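Local coordinates for malonyl-CoA-[acyl-carrier-protein] transacylase (Coxiella burnetii, PDB 3TQE), which probably catalyses transfer of the malonyl group from malonyl-CoA to holo-[acyl carrier protein], yielding malonyl-ACP and free CoA, at residues Pro162-Leu165 with Thr171-Ser174; Glu133-Ala138 with Glu178-Ala183; Glu148-Asn153 with Leu184-Thr189. All blocks are in the same frame, centred on the assembly; numbering follows the deposited sequence. Where two conformers were deposited one is given.

Contact 1: Pro162-Leu165 with Thr171-Ser174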
ATOM      1  N   PRO A 162       9.156   9.219 -11.390  1.00 17.61           N
ATOM      2  CA  PRO A 162       8.554   7.955 -11.011  1.00 17.77           C
ATOM      3  C   PRO A 162       8.251   7.917  -9.512  1.00 17.30           C
ATOM      4  O   PRO A 162       9.057   8.348  -8.702  1.00 18.75           O
ATOM      5  CB  PRO A 162       9.616   6.926 -11.425  1.00 18.35           C
ATOM      6  CG  PRO A 162      10.366   7.593 -12.557  1.00 19.63           C
ATOM      7  CD  PRO A 162      10.428   9.024 -12.110  1.00 18.91           C
ATOM      8  N   ALA A 163       7.070   7.431  -9.202  1.00 16.08           N
ATOM      9  CA  ALA A 163       6.498   7.446  -7.865  1.00 15.88           C
ATOM     10  C   ALA A 163       6.138   6.045  -7.420  1.00 15.89           C
ATOM     11  O   ALA A 163       6.380   5.682  -6.273  1.00 16.98           O
ATOM     12  CB  ALA A 163       5.295   8.320  -7.821  1.00 17.58           C
ATOM     13  N   ASN A 164       5.504   5.261  -8.285  1.00 15.50           N
ATOM     14  CA  ASN A 164       5.233   3.868  -7.944  1.00 16.15           C
ATOM     15  C   ASN A 164       5.764   3.011  -9.065  1.00 16.58           C
ATOM     16  O   ASN A 164       5.319   3.151 -10.211  1.00 17.56           O
ATOM     17  CB  ASN A 164       3.749   3.533  -7.843  1.00 16.96           C
ATOM     18  CG  ASN A 164       3.010   4.215  -6.732  1.00 21.55           C
ATOM     19  OD1 ASN A 164       3.568   4.739  -5.785  1.00 24.88           O
ATOM     20  ND2 ASN A 164       1.676   4.138  -6.831  1.00 26.58           N
ATOM     21  N   LEU A 165       6.713   2.144  -8.754  1.00 15.84           N
ATOM     22  CA  LEU A 165       7.249   1.219  -9.740  1.00 16.31           C
ATOM     23  C   LEU A 165       6.459  -0.072  -9.581  1.00 16.40           C
ATOM     24  O   LEU A 165       6.817  -0.941  -8.762  1.00 15.94           O
ATOM     25  CB  LEU A 165       8.738   1.050  -9.499  1.00 17.64           C
ATOM     26  CG  LEU A 165       9.548   2.347  -9.404  1.00 20.42           C
ATOM     27  CD1 LEU A 165      11.003   2.106  -9.135  1.00 23.49           C
ATOM     28  CD2 LEU A 165       9.386   3.167 -10.685  1.00 25.30           C
ATOM     29  N   THR A 171       4.182   2.106 -14.456  1.00 20.01           N
ATOM     30  CA  THR A 171       4.816   3.008 -13.521  1.00 19.73           C
ATOM     31  C   THR A 171       3.865   4.159 -13.324  1.00 18.87           C
ATOM     32  O   THR A 171       3.293   4.641 -14.284  1.00 20.75           O
ATOM     33  CB  THR A 171       6.179   3.534 -14.078  1.00 20.40           C
ATOM     34  OG1 THR A 171       7.107   2.447 -14.264  1.00 24.50           O
ATOM     35  CG2 THR A 171       6.823   4.580 -13.165  1.00 22.22           C
ATOM     36  N   VAL A 172       3.739   4.628 -12.102  1.00 15.93           N
ATOM     37  CA  VAL A 172       3.015   5.867 -11.797  1.00 15.94           C
ATOM     38  C   VAL A 172       4.035   6.947 -11.534  1.00 15.01           C
ATOM     39  O   VAL A 172       5.020   6.728 -10.845  1.00 15.54           O
ATOM     40  CB  VAL A 172       2.105   5.707 -10.578  1.00 16.01           C
ATOM     41  CG1 VAL A 172       1.388   6.993 -10.262  1.00 18.09           C
ATOM     42  CG2 VAL A 172       1.114   4.567 -10.805  1.00 18.40           C
ATOM     43  N   ILE A 173       3.822   8.094 -12.172  1.00 13.83           N
ATOM     44  CA  ILE A 173       4.622   9.276 -11.938  1.00 13.87           C
ATOM     45  C   ILE A 173       3.850  10.276 -11.095  1.00 13.71           C
ATOM     46  O   ILE A 173       2.637  10.225 -11.003  1.00 14.38           O
ATOM     47  CB  ILE A 173       5.098   9.913 -13.262  1.00 14.05           C
ATOM     48  CG1 ILE A 173       3.927  10.437 -14.105  1.00 14.18           C
ATOM     49  CG2 ILE A 173       5.948   8.890 -14.027  1.00 15.53           C
ATOM     50  CD1 ILE A 173       4.357  11.327 -15.323  1.00 15.35           C
ATOM     51  N   SER A 174       4.579  11.172 -10.470  1.00 13.31           N
ATOM     52  CA  SER A 174       4.031  12.124  -9.548  0.50 13.10           C
ATOM     53  C   SER A 174       4.779  13.436  -9.654  1.00 13.28           C
ATOM     54  O   SER A 174       5.962  13.434  -9.948  1.00 14.34           O
ATOM     55  CB  SER A 174       4.222  11.561  -8.147  0.50 13.29           C
ATOM     56  OG  SER A 174       3.543  12.346  -7.226  0.50 15.26           O
TER

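Contact 2: Glu133-Ala138 with Glu178-Ala183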
ATOM      1  N   GLU A 133      -2.416  21.639  -7.735  1.00 22.08           N
ATOM      2  CA  GLU A 133      -1.038  21.892  -8.141  1.00 20.45           C
ATOM      3  C   GLU A 133      -0.234  20.625  -8.334  1.00 18.41           C
ATOM      4  O   GLU A 133       0.846  20.648  -8.928  1.00 17.59           O
ATOM      5  CB  GLU A 133      -0.336  22.824  -7.163  1.00 21.51           C
ATOM      6  CG  GLU A 133      -0.975  24.225  -7.213  1.00 25.06           C
ATOM      7  CD  GLU A 133      -0.248  25.281  -6.416  1.00 30.00           C
ATOM      8  OE1 GLU A 133       0.858  25.007  -5.902  1.00 31.55           O
ATOM      9  OE2 GLU A 133      -0.796  26.408  -6.319  1.00 35.32           O
ATOM     10  N   GLY A 134      -0.751  19.520  -7.819  1.00 17.12           N
ATOM     11  CA  GLY A 134      -0.065  18.243  -7.958  1.00 16.28           C
ATOM     12  C   GLY A 134      -0.909  17.261  -8.740  1.00 16.17           C
ATOM     13  O   GLY A 134      -2.124  17.418  -8.919  1.00 17.66           O
ATOM     14  N   ALA A 135      -0.260  16.207  -9.183  1.00 14.32           N
ATOM     15  CA  ALA A 135      -0.941  15.154  -9.901  1.00 15.01           C
ATOM     16  C   ALA A 135      -0.109  13.884  -9.880  1.00 14.92           C
ATOM     17  O   ALA A 135       1.073  13.894  -9.574  1.00 13.97           O
ATOM     18  CB  ALA A 135      -1.213  15.572 -11.362  1.00 16.31           C
HETATM   19  N   MSE A 136      -0.783  12.797 -10.226  1.00 15.98           N
HETATM   20  CA  MSE A 136      -0.147  11.531 -10.496  1.00 16.11           C
HETATM   21  C   MSE A 136      -0.691  11.008 -11.781  1.00 16.49           C
HETATM   22  O   MSE A 136      -1.826  11.299 -12.162  1.00 17.68           O
HETATM   23  CB  MSE A 136      -0.398  10.513  -9.376  1.00 16.98           C
HETATM   24  CG  MSE A 136       0.092  10.982  -8.036  1.00 18.04           C
HETATM   25 SE   MSE A 136       0.060   9.652  -6.651  1.00 21.60          SE
HETATM   26  CE  MSE A 136       1.677   8.758  -7.124  1.00 20.37           C
ATOM     27  N   GLY A 137       0.120  10.221 -12.452  1.00 15.66           N
ATOM     28  CA  GLY A 137      -0.245   9.649 -13.721  1.00 16.27           C
ATOM     29  C   GLY A 137       0.323   8.268 -13.912  1.00 16.64           C
ATOM     30  O   GLY A 137       1.421   7.988 -13.501  1.00 17.18           O
ATOM     31  N   ALA A 138      -0.438   7.426 -14.584  1.00 17.98           N
ATOM     32  CA  ALA A 138      -0.049   6.070 -14.872  1.00 18.71           C
ATOM     33  C   ALA A 138       0.443   5.958 -16.279  1.00 18.45           C
ATOM     34  O   ALA A 138      -0.200   6.466 -17.199  1.00 19.34           O
ATOM     35  CB  ALA A 138      -1.239   5.171 -14.691  1.00 20.09           C
ATOM     36  N   GLU A 178       1.223  20.294 -14.021  1.00 13.84           N
ATOM     37  CA  GLU A 178       1.541  20.643 -15.407  1.00 14.13           C
ATOM     38  C   GLU A 178       2.631  19.727 -15.928  1.00 12.70           C
ATOM     39  O   GLU A 178       2.615  19.313 -17.094  1.00 13.04           O
ATOM     40  CB  GLU A 178       1.993  22.098 -15.504  1.00 14.07           C
ATOM     41  CG  GLU A 178       0.947  23.105 -15.043  1.00 16.51           C
ATOM     42  CD  GLU A 178       1.050  23.468 -13.536  1.00 19.33           C
ATOM     43  OE1 GLU A 178       1.827  22.796 -12.799  1.00 17.33           O
ATOM     44  OE2 GLU A 178       0.351  24.436 -13.120  1.00 23.57           O
ATOM     45  N   ALA A 179       3.599  19.412 -15.067  1.00 12.62           N
ATOM     46  CA  ALA A 179       4.729  18.590 -15.431  1.00 12.05           C
ATOM     47  C   ALA A 179       4.311  17.156 -15.658  1.00 12.27           C
ATOM     48  O   ALA A 179       4.775  16.503 -16.573  1.00 12.77           O
ATOM     49  CB  ALA A 179       5.800  18.685 -14.357  1.00 13.58           C
ATOM     50  N   VAL A 180       3.444  16.651 -14.788  1.00 11.86           N
ATOM     51  CA  VAL A 180       2.875  15.339 -14.994  1.00 12.54           C
ATOM     52  C   VAL A 180       2.186  15.272 -16.354  1.00 12.61           C
ATOM     53  O   VAL A 180       2.394  14.327 -17.094  1.00 13.81           O
ATOM     54  CB  VAL A 180       1.939  14.947 -13.834  1.00 12.55           C
ATOM     55  CG1 VAL A 180       1.097  13.736 -14.203  1.00 14.39           C
ATOM     56  CG2 VAL A 180       2.786  14.733 -12.594  1.00 14.08           C
ATOM     57  N   ASP A 181       1.387  16.271 -16.693  1.00 13.12           N
ATOM     58  CA  ASP A 181       0.702  16.238 -17.976  1.00 14.21           C
ATOM     59  C   ASP A 181       1.698  16.258 -19.130  1.00 13.59           C
ATOM     60  O   ASP A 181       1.528  15.552 -20.111  1.00 14.56           O
ATOM     61  CB  ASP A 181      -0.291  17.386 -18.079  1.00 15.62           C
ATOM     62  CG  ASP A 181      -1.540  17.166 -17.272  1.00 19.02           C
ATOM     63  OD1 ASP A 181      -1.808  16.017 -16.880  1.00 23.08           O
ATOM     64  OD2 ASP A 181      -2.305  18.152 -17.056  1.00 25.01           O
ATOM     65  N   ARG A 182       2.745  17.067 -19.018  1.00 13.18           N
ATOM     66  CA  ARG A 182       3.768  17.115 -20.055  1.00 13.06           C
ATOM     67  C   ARG A 182       4.456  15.778 -20.211  1.00 13.43           C
ATOM     68  O   ARG A 182       4.684  15.324 -21.308  1.00 14.32           O
ATOM     69  CB  ARG A 182       4.803  18.192 -19.781  1.00 14.09           C
ATOM     70  CG  ARG A 182       4.304  19.602 -19.927  1.00 14.37           C
ATOM     71  CD  ARG A 182       5.433  20.605 -19.891  1.00 15.02           C
ATOM     72  NE  ARG A 182       6.246  20.592 -18.686  1.00 14.67           N
ATOM     73  CZ  ARG A 182       5.992  21.255 -17.564  1.00 14.28           C
ATOM     74  NH1 ARG A 182       4.904  21.999 -17.397  1.00 14.44           N
ATOM     75  NH2 ARG A 182       6.845  21.152 -16.566  1.00 15.89           N
ATOM     76  N   ALA A 183       4.765  15.148 -19.092  1.00 12.34           N
ATOM     77  CA  ALA A 183       5.428  13.865 -19.095  1.00 12.71           C
ATOM     78  C   ALA A 183       4.534  12.787 -19.682  1.00 12.90           C
ATOM     79  O   ALA A 183       5.003  11.923 -20.438  1.00 14.30           O
ATOM     80  CB  ALA A 183       5.829  13.488 -17.687  1.00 13.88           C
TER
HETATM   81  O   HOH W   1       1.645  23.025 -10.107  1.00 22.65           O

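Contact 3: Glu148-Asn153 with Leu184-Thr189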
ATOM      1  N   GLU A 148      12.114   7.602 -16.741  1.00 21.61           N
ATOM      2  CA  GLU A 148      12.999   8.543 -16.068  1.00 23.37           C
ATOM      3  C   GLU A 148      13.482   9.619 -17.033  1.00 23.29           C
ATOM      4  O   GLU A 148      13.532  10.774 -16.668  1.00 23.72           O
ATOM      5  CB  GLU A 148      14.206   7.831 -15.475  1.00 25.15           C
ATOM      6  CG  GLU A 148      13.882   7.002 -14.278  1.00 29.99           C
ATOM      7  CD  GLU A 148      15.085   6.193 -13.784  1.00 36.69           C
ATOM      8  OE1 GLU A 148      16.092   6.075 -14.524  1.00 41.90           O
ATOM      9  OE2 GLU A 148      15.025   5.677 -12.648  1.00 42.33           O
ATOM     10  N   SER A 149      13.845   9.228 -18.249  1.00 22.83           N
ATOM     11  CA  SER A 149      14.326  10.172 -19.237  1.00 23.63           C
ATOM     12  C   SER A 149      13.232  11.169 -19.587  1.00 22.35           C
ATOM     13  O   SER A 149      13.463  12.371 -19.671  1.00 23.03           O
ATOM     14  CB  SER A 149      14.728   9.428 -20.493  1.00 24.13           C
ATOM     15  OG  SER A 149      15.151  10.319 -21.485  1.00 30.50           O
ATOM     16  N   ILE A 150      12.040  10.645 -19.804  1.00 21.07           N
ATOM     17  CA  ILE A 150      10.890  11.502 -20.088  1.00 20.16           C
ATOM     18  C   ILE A 150      10.675  12.510 -18.986  1.00 19.95           C
ATOM     19  O   ILE A 150      10.445  13.693 -19.225  1.00 19.46           O
ATOM     20  CB  ILE A 150       9.618  10.697 -20.276  1.00 19.85           C
ATOM     21  CG1 ILE A 150       9.658   9.983 -21.631  1.00 21.77           C
ATOM     22  CG2 ILE A 150       8.372  11.611 -20.187  1.00 20.88           C
ATOM     23  CD1 ILE A 150       8.610   8.899 -21.765  1.00 21.69           C
ATOM     24  N   CYS A 151      10.707  12.041 -17.757  1.00 19.67           N
ATOM     25  CA  CYS A 151      10.448  12.948 -16.652  1.00 20.37           C
ATOM     26  C   CYS A 151      11.493  14.052 -16.592  1.00 20.95           C
ATOM     27  O   CYS A 151      11.148  15.207 -16.366  1.00 20.76           O
ATOM     28  CB  CYS A 151      10.384  12.196 -15.327  1.00 20.62           C
ATOM     29  SG  CYS A 151       8.895  11.171 -15.147  1.00 22.78           S
ATOM     30  N   GLU A 152      12.756  13.710 -16.842  1.00 21.48           N
ATOM     31  CA  GLU A 152      13.814  14.699 -16.841  1.00 23.02           C
ATOM     32  C   GLU A 152      13.555  15.738 -17.922  1.00 22.02           C
ATOM     33  O   GLU A 152      13.762  16.921 -17.694  1.00 23.61           O
ATOM     34  CB  GLU A 152      15.172  14.033 -17.057  1.00 24.39           C
ATOM     35  CG  GLU A 152      15.632  13.186 -15.879  1.00 29.21           C
ATOM     36  CD  GLU A 152      16.893  12.393 -16.180  1.00 35.65           C
ATOM     37  OE1 GLU A 152      17.447  12.517 -17.306  1.00 40.40           O
ATOM     38  OE2 GLU A 152      17.331  11.633 -15.281  1.00 41.95           O
ATOM     39  N   ASN A 153      13.094  15.296 -19.084  1.00 21.58           N
ATOM     40  CA  ASN A 153      12.854  16.216 -20.207  1.00 21.59           C
ATOM     41  C   ASN A 153      11.589  17.043 -20.022  1.00 20.80           C
ATOM     42  O   ASN A 153      11.500  18.171 -20.489  1.00 21.65           O
ATOM     43  CB  ASN A 153      12.745  15.439 -21.513  1.00 22.80           C
ATOM     44  CG  ASN A 153      14.060  14.820 -21.933  1.00 26.39           C
ATOM     45  OD1 ASN A 153      15.130  15.269 -21.512  1.00 32.73           O
ATOM     46  ND2 ASN A 153      13.986  13.788 -22.756  1.00 31.51           N
ATOM     47  N   LEU A 184       3.266  12.791 -19.318  1.00 12.70           N
ATOM     48  CA  LEU A 184       2.358  11.798 -19.849  1.00 13.53           C
ATOM     49  C   LEU A 184       2.237  11.960 -21.345  1.00 14.31           C
ATOM     50  O   LEU A 184       2.202  10.983 -22.091  1.00 15.63           O
ATOM     51  CB  LEU A 184       0.987  11.909 -19.202  1.00 13.10           C
ATOM     52  CG  LEU A 184       0.900  11.569 -17.731  1.00 14.35           C
ATOM     53  CD1 LEU A 184      -0.489  11.892 -17.195  1.00 15.71           C
ATOM     54  CD2 LEU A 184       1.328  10.127 -17.442  1.00 15.83           C
ATOM     55  N   ASN A 185       2.180  13.204 -21.798  1.00 14.40           N
ATOM     56  CA  ASN A 185       2.073  13.402 -23.229  1.00 15.22           C
ATOM     57  C   ASN A 185       3.325  12.919 -23.958  1.00 16.70           C
ATOM     58  O   ASN A 185       3.232  12.292 -25.009  1.00 17.72           O
ATOM     59  CB  ASN A 185       1.778  14.874 -23.517  1.00 15.59           C
ATOM     60  CG  ASN A 185       1.177  15.063 -24.866  1.00 15.73           C
ATOM     61  OD1 ASN A 185       0.130  14.500 -25.185  1.00 20.13           O
ATOM     62  ND2 ASN A 185       1.817  15.822 -25.659  1.00 16.85           N
HETATM   63  N   MSE A 186       4.501  13.171 -23.381  1.00 16.53           N
HETATM   64  CA  MSE A 186       5.735  12.650 -23.952  1.00 18.38           C
HETATM   65  C   MSE A 186       5.752  11.141 -23.938  1.00 18.66           C
HETATM   66  O   MSE A 186       6.247  10.516 -24.861  1.00 19.83           O
HETATM   67  CB  MSE A 186       6.936  13.138 -23.190  1.00 20.15           C
HETATM   68  CG  MSE A 186       7.251  14.516 -23.383  1.00 23.12           C
HETATM   69 SE   MSE A 186       8.944  14.926 -22.561  1.00 31.50          SE
HETATM   70  CE  MSE A 186       8.750  16.789 -22.706  1.00 28.32           C
ATOM     71  N   ALA A 187       5.226  10.535 -22.885  1.00 17.88           N
ATOM     72  CA  ALA A 187       5.217   9.082 -22.831  1.00 18.48           C
ATOM     73  C   ALA A 187       4.400   8.514 -23.972  1.00 19.96           C
ATOM     74  O   ALA A 187       4.790   7.541 -24.590  1.00 21.26           O
ATOM     75  CB  ALA A 187       4.685   8.607 -21.497  1.00 18.22           C
ATOM     76  N   LYS A 188       3.265   9.135 -24.259  1.00 21.07           N
ATOM     77  CA  LYS A 188       2.440   8.716 -25.380  1.00 23.41           C
ATOM     78  C   LYS A 188       3.204   8.874 -26.675  1.00 24.11           C
ATOM     79  O   LYS A 188       3.184   7.967 -27.534  1.00 25.12           O
ATOM     80  CB  LYS A 188       1.167   9.545 -25.411  1.00 24.22           C
ATOM     81  CG  LYS A 188       0.063   8.927 -24.618  1.00 29.39           C
ATOM     82  CD  LYS A 188      -0.486   7.741 -25.418  1.00 33.80           C
ATOM     83  CE  LYS A 188      -1.761   7.208 -24.870  1.00 37.27           C
ATOM     84  NZ  LYS A 188      -2.115   5.930 -25.539  1.00 38.90           N
ATOM     85  N   THR A 189       3.920   9.986 -26.791  1.00 24.41           N
ATOM     86  CA  THR A 189       4.736  10.269 -27.954  1.00 26.35           C
ATOM     87  C   THR A 189       5.806   9.197 -28.163  1.00 27.39           C
ATOM     88  O   THR A 189       6.095   8.798 -29.292  1.00 29.08           O
ATOM     89  CB  THR A 189       5.331  11.685 -27.868  1.00 26.04           C
ATOM     90  OG1 THR A 189       4.269  12.625 -27.627  1.00 26.39           O
ATOM     91  CG2 THR A 189       6.033  12.056 -29.146  1.00 28.45           C
TER

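Contact 1: Pro162-Leu165 with Thr171-Ser174
The flat peptide group that ends in Val172 O takes two N-H donors from the facing strand: Ala163 N lies in its carbonyl plane at 2.7 Å, whereas Asn164 N, 3.0 Å from Val172 O, comes in tilted by 29°. Two residues thus answer to one, which defines a classic beta bulge; the psi of Ala163, -45°, is what turns both N-H groups onto the same oxygen. Past the bulge, regular antiparallel pairing of the hairpin resumes, and Val172 N bonds to Asn164 O at 2.9 Å. Pro162 has no N-H to give, which suits its non-hydrogen-bonded place opposite Ile173. On one face of the sheet Asn164 CB lies alongside Val172 CB at 3.9 Å. On the other, Leu165 CD2 touches Thr171 CG2 at 3.8 Å, with that methyl anti to the backbone N. Small Ala163 fits where its CB comes up against the neighbouring strand. Two N-H groups thus satisfy the buried Val172 O, and the bulged strand carries Asn164, whose side chain lies about 3 Å (nearest atoms) from that of His205, a predicted active-site residue.

Contact 2: Glu133-Ala138 with Glu178-Ala183
Ala135 and Val180 meet where a helix lies on the face of a beta-sheet: strand 134-140 begins the small ferredoxin-like subdomain of the acyltransferase fold, and helix 177-189 packs along it. Val180 does nearly all the touching from the helix side. Its CB stands 4.1 Å from Ala135 CB, and the two methyls part over the strand backbone, CG2 reaching Ala135 O at 3.6 Å and CG1 coming to 4.0 Å from Gly137 N. With CG1 anti to its backbone N (chi1 166°), the two methyls are spread along the strand, CG2 by Ala135 and CG1 by the Met136-Gly137 peptide. The residue types match this close seating: alanine offers a single methyl, Gly137 has no side chain at all, and a branched valine spreads over the bare peptide groups between them. The axes accordingly approach to 7.5 Å, and helix and strand run nearly parallel, at 23°. The subdomain has the order strand, helix, strand, strand, helix, strand, and the contact binds its second helix to its first strand. Met136, a selenomethionine, alternates to the opposite face of the sheet and lies near the predicted active-site residue His205. Val180 also touches Val160 and Arg197, the latter held by a salt bridge to Asp181. At the start of the strand the contact turns polar: a water lies within hydrogen-bonding distance of Glu133 O (2.8 Å) and Glu178 OE1 (2.7 Å), with more acceptors in reach than it has protons. Glu178 OE1 also accepts a hydrogen bond from Gln158.

Contact 3: Glu148-Asn153 with Leu184-Thr189
Ile150 and Met186 overlap side by side, each pointing back at the other's helix. Ile150 CG2, anti to its backbone N, presses on Met186 CB at 3.7 Å, while the other branch of the isoleucine runs on, extended about chi2 (166°), until CD1 lies 3.6 Å from Ala187 CA. Ala187 suits this place because its lone methyl stands beside the path of that branch, with CB 3.9 Å from Ile150 CD1. Met186, a selenomethionine, answers with an outstretched chain, its outer torsions near 180°, that carries it along the far helix. Its SE passes 3.9 Å from Ile150 O and 4.0 Å from Asn153 CB, and its CE ends 3.8 Å from Asn153 O. The length and flexibility of methionine let it follow a helix surface in this way, touching the hydrocarbon root of an asparagine as well as backbone oxygens. No hydrogen bond crosses, so apolar packing holds the helices together; branched Ile150 serves the buried part, and flexible Met186 the more open border near Asn153. The helix axes approach to 9.4 Å, with 132° between their N-to-C directions. Around the pair, Leu142 touches both Ile150 and Ala187, Leu184 and Ala187 rest on Ile139 of strand 134-140 and Ala195 of strand 194-197, and Cys151 packs on Val160 and Pro162 of strand 160-167, so that both helices are laid on the strands of one sheet.

The contacts lie close together, their centres about 11 Å (1 and 2), 12 Å (1 and 3) and 10 Å (2 and 3) apart, in one ferredoxin-like subdomain. Along the chain come strand 134-140, helix 144-155, the hairpin 160-167 and 170-174, and helix 177-189. Contact 1 therefore falls between the segments of both others, whereas contacts 2 and 3 interleave and share helix 177-189. Strands 170-174 and 134-140 are neighbours in the sheet, with a probable hydrogen bond from Ile173 N to Gly137 O, and the Ile173 side chain reaches both helices. The subdomain's helices thus pack together on one face of the sheet, while Asn164 and Met136 bring the other near the predicted active site.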